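Local atomic coordinates of putative oxidoreductase (Pseudomonas putida, PDB entry 3L6D), a protein that probably acts as an NADP-dependent oxidoreductase, pairing a Rossmann-type nucleotide-binding domain with a helical domain resembling that of reductive aminases. Residues L173-A176 and T177-A181; V273-A276 and A277-Y281. All blocks are in the same frame, centred on the assembly; numbering follows the deposited sequence.

Interaction 1 of 2, residues L173-A176 and T177-A181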
# COMPACT_ATOMS: atom_id res chain seq x y z
N LEU B 173 -15.56 -10.42 12.09
CA LEU B 173 -14.51 -11.39 11.89
C LEU B 173 -14.05 -11.40 10.44
O LEU B 173 -12.84 -11.42 10.18
CB LEU B 173 -14.94 -12.80 12.32
CG LEU B 173 -15.38 -12.89 13.78
CD1 LEU B 173 -15.85 -14.30 14.10
CD2 LEU B 173 -14.27 -12.47 14.65
N ALA B 174 -15.02 -11.39 9.53
CA ALA B 174 -14.75 -11.42 8.09
C ALA B 174 -13.98 -10.16 7.69
O ALA B 174 -12.97 -10.23 6.96
CB ALA B 174 -16.08 -11.48 7.30
N PHE B 175 -14.46 -9.02 8.18
CA PHE B 175 -13.80 -7.79 7.80
C PHE B 175 -12.35 -7.76 8.31
O PHE B 175 -11.44 -7.31 7.61
CB PHE B 175 -14.55 -6.59 8.33
CG PHE B 175 -13.89 -5.30 7.97
CD1 PHE B 175 -13.82 -4.91 6.63
CD2 PHE B 175 -13.35 -4.50 8.95
CE1 PHE B 175 -13.18 -3.71 6.26
CE2 PHE B 175 -12.70 -3.29 8.61
CZ PHE B 175 -12.63 -2.90 7.24
N ALA B 176 -12.14 -8.21 9.53
CA ALA B 176 -10.80 -8.21 10.10
C ALA B 176 -9.93 -9.15 9.30
O ALA B 176 -8.76 -8.86 9.09
CB ALA B 176 -10.81 -8.62 11.55
N THR B 177 -10.49 -10.27 8.85
CA THR B 177 -9.70 -11.22 8.08
C THR B 177 -9.19 -10.62 6.75
O THR B 177 -7.99 -10.67 6.46
CB THR B 177 -10.51 -12.55 7.85
OG1 THR B 177 -10.72 -13.17 9.13
CG2 THR B 177 -9.74 -13.50 6.95
N VAL B 178 -10.10 -10.04 5.96
CA VAL B 178 -9.73 -9.51 4.69
C VAL B 178 -8.92 -8.20 4.84
O VAL B 178 -8.03 -7.92 4.01
CB VAL B 178 -11.01 -9.33 3.76
CG1 VAL B 178 -11.82 -10.65 3.74
CG2 VAL B 178 -11.90 -8.20 4.23
N LEU B 179 -9.20 -7.41 5.88
CA LEU B 179 -8.38 -6.21 6.15
C LEU B 179 -6.92 -6.61 6.42
O LEU B 179 -6.00 -5.98 5.89
CB LEU B 179 -8.91 -5.43 7.34
CG LEU B 179 -8.04 -4.28 7.85
CD1 LEU B 179 -8.25 -3.10 6.95
CD2 LEU B 179 -8.42 -3.91 9.27
N HIS B 180 -6.70 -7.63 7.24
CA HIS B 180 -5.32 -8.02 7.56
C HIS B 180 -4.66 -8.72 6.36
O HIS B 180 -3.45 -8.55 6.15
CB HIS B 180 -5.22 -8.83 8.85
CG HIS B 180 -5.42 -8.00 10.08
ND1 HIS B 180 -6.68 -7.68 10.56
CD2 HIS B 180 -4.54 -7.40 10.92
CE1 HIS B 180 -6.56 -6.95 11.65
NE2 HIS B 180 -5.27 -6.74 11.87
N ALA B 181 -5.44 -9.47 5.57
CA ALA B 181 -4.90 -10.06 4.35
C ALA B 181 -4.31 -8.95 3.46
O ALA B 181 -3.16 -9.04 3.03
CB ALA B 181 -5.95 -10.89 3.58

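Interaction 2 of 2, residues V273-A276 and A277-Y281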
# COMPACT_ATOMS: atom_id res chain seq x y z
N VAL B 273 -4.45 -11.17 -12.79
CA VAL B 273 -4.85 -10.21 -13.83
C VAL B 273 -4.90 -10.91 -15.20
O VAL B 273 -5.79 -10.66 -16.00
CB VAL B 273 -3.92 -8.98 -13.87
CG1 VAL B 273 -4.42 -8.04 -14.89
CG2 VAL B 273 -3.91 -8.24 -12.49
N GLN B 274 -3.95 -11.80 -15.48
CA GLN B 274 -4.05 -12.57 -16.74
C GLN B 274 -5.40 -13.29 -16.74
O GLN B 274 -6.17 -13.19 -17.69
CB GLN B 274 -2.87 -13.52 -16.90
CG GLN B 274 -1.48 -12.84 -17.05
CD GLN B 274 -1.26 -12.19 -18.42
OE1 GLN B 274 -1.98 -12.46 -19.39
NE2 GLN B 274 -0.24 -11.33 -18.51
N ARG B 275 -5.73 -13.97 -15.63
CA ARG B 275 -7.01 -14.67 -15.55
C ARG B 275 -8.26 -13.77 -15.69
O ARG B 275 -9.20 -14.14 -16.40
CB ARG B 275 -7.10 -15.51 -14.27
CG ARG B 275 -8.15 -16.60 -14.38
CD ARG B 275 -8.42 -17.20 -13.04
NE ARG B 275 -9.12 -16.25 -12.20
CZ ARG B 275 -10.29 -16.48 -11.62
NH1 ARG B 275 -10.88 -17.66 -11.78
NH2 ARG B 275 -10.85 -15.54 -10.87
N ALA B 276 -8.26 -12.61 -15.03
CA ALA B 276 -9.32 -11.61 -15.23
C ALA B 276 -9.44 -11.25 -16.72
O ALA B 276 -10.56 -11.13 -17.26
CB ALA B 276 -9.06 -10.34 -14.39
N ALA B 277 -8.29 -11.08 -17.37
CA ALA B 277 -8.26 -10.81 -18.82
C ALA B 277 -8.92 -11.95 -19.61
O ALA B 277 -9.74 -11.70 -20.49
CB ALA B 277 -6.84 -10.58 -19.30
N ALA B 278 -8.59 -13.20 -19.27
CA ALA B 278 -9.13 -14.36 -19.99
C ALA B 278 -10.62 -14.54 -19.70
O ALA B 278 -11.30 -15.30 -20.38
CB ALA B 278 -8.35 -15.63 -19.61
N MSE B 279 -11.14 -13.83 -18.70
CA MSE B 279 -12.54 -13.95 -18.32
C MSE B 279 -13.43 -12.90 -18.96
O MSE B 279 -14.62 -12.84 -18.67
CB MSE B 279 -12.70 -13.89 -16.79
CG MSE B 279 -12.41 -15.20 -16.05
SE MSE B 279 -12.50 -15.02 -14.08
CE MSE B 279 -14.46 -14.80 -13.87
N GLY B 280 -12.86 -12.05 -19.81
CA GLY B 280 -13.65 -10.98 -20.42
C GLY B 280 -13.50 -9.58 -19.84
O GLY B 280 -14.07 -8.63 -20.37
N TYR B 281 -12.71 -9.44 -18.77
CA TYR B 281 -12.53 -8.13 -18.13
C TYR B 281 -11.48 -7.22 -18.75
O TYR B 281 -11.29 -6.09 -18.28
CB TYR B 281 -12.26 -8.28 -16.63
CG TYR B 281 -13.42 -8.88 -15.91
CD1 TYR B 281 -14.62 -8.18 -15.76
CD2 TYR B 281 -13.34 -10.16 -15.38
CE1 TYR B 281 -15.71 -8.73 -15.12
CE2 TYR B 281 -14.43 -10.73 -14.73
CZ TYR B 281 -15.61 -10.00 -14.60
OH TYR B 281 -16.68 -10.56 -13.94

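Interaction 1 of 2, residues L173-A176 and T177-A181
Thr177 and His180 each turn a side-chain donor back onto the carbonyl one helical turn earlier, doubling the ordinary i to i-4 bond of helix 169-199, the long helix that leads from the Rossmann-type domain into the helical C-terminal domain. At Thr177, OG1 donates to Leu173 O at 2.9 Å while the backbone N of Thr177 bonds the same oxygen. The two donors arrive from opposite faces of the carbonyl plane, the hydroxyl lying 36° above it. With chi1 at -65°, OG1 sits beside the backbone N of Thr177, placed to reach backward along the helix, and the methyl CG2 is turned away from that N.

Leu179 adds an apolar contact on another side of the helix. Its CB lies over one face of the Phe175 ring, and Leu179 CD2 comes within 4.4 Å of Phe175 CE2. The backbone joins the same two residues, Leu179 N bonding Phe175 O at 2.8 Å, and Val178 N bonds Ala174 O in the same regular pattern.

Farther out, Phe175, Ala176 and Leu179 all pack on Ile142 of strand 140-145. Residues of the second subunit close in too, with Leu211 of that subunit against Phe175 and Ile252 of that subunit against His180, so much of the turn lies between the sheet and the second subunit.

The imidazole of His180 is fixed by its own backbone neighbourhood: His180 N reaches Ala176 O from one face of the carbonyl plane and ND1 from the opposite one, ND1 donating at 2.8 Å to an oxygen that lies just 2° out of the ring plane.

Interaction 2 of 2, residues V273-A276 and A277-Y281
A Schellman motif closes helix 264-281, with the carbonyl of Ala276 as its main acceptor. Tyr281 N bonds Ala276 O at 3.1 Å, a six-residue closure of the pi type, and inside it Gly280 N bonds Ala277 O at 3.2 Å. Met279 N also reaches Ala276 O, but from the opposite face of the carbonyl plane to Tyr281 N and 72° out of it. Gly280 is the C-prime residue: its positive phi of 101° breaks the helical path, at backbone angles where a beta carbon would collide with the carbonyl oxygen of Met279.

After this turn Tyr281 lies next to Ala276, with Tyr281 CD2 4.4 Å from Ala276 CB and Ala276 O at the ring edge. On another side of the helix, the selenium of Met279, a selenomethionine, sits over the centre of the Arg275 guanidinium, 3.6 Å above its plane. These two side chains run side by side, and bends at chi3 of both (70° in Arg275) bring selenium and guanidinium together. Trp262 of the second subunit packs against Arg275, while Ser292 of the same chain touches both Arg275 and Met279. One turn earlier, Ala277 N keeps a regular bond to Val273 O at 2.9 Å.

How the interactions relate
Both contacts belong to the reductive aminase-like C-terminal region, yet they occupy different parts of the fold. Interaction 1 comes first along the chain, in the early turns of helix 169-199 beside strands 121-128 and 140-145 of the Rossmann-type domain; interaction 2 follows at the end of helix 264-281, which packs on helix 242-259. Their centres are 25 Å apart, and the nearest atoms about 15 Å, so neither touches the other. Each nevertheless meets the second subunit. The pair illustrates how i to i-4 hydrogen bonding is either reinforced within a continuing helix or replaced where the chain turns, at two places of one dimer.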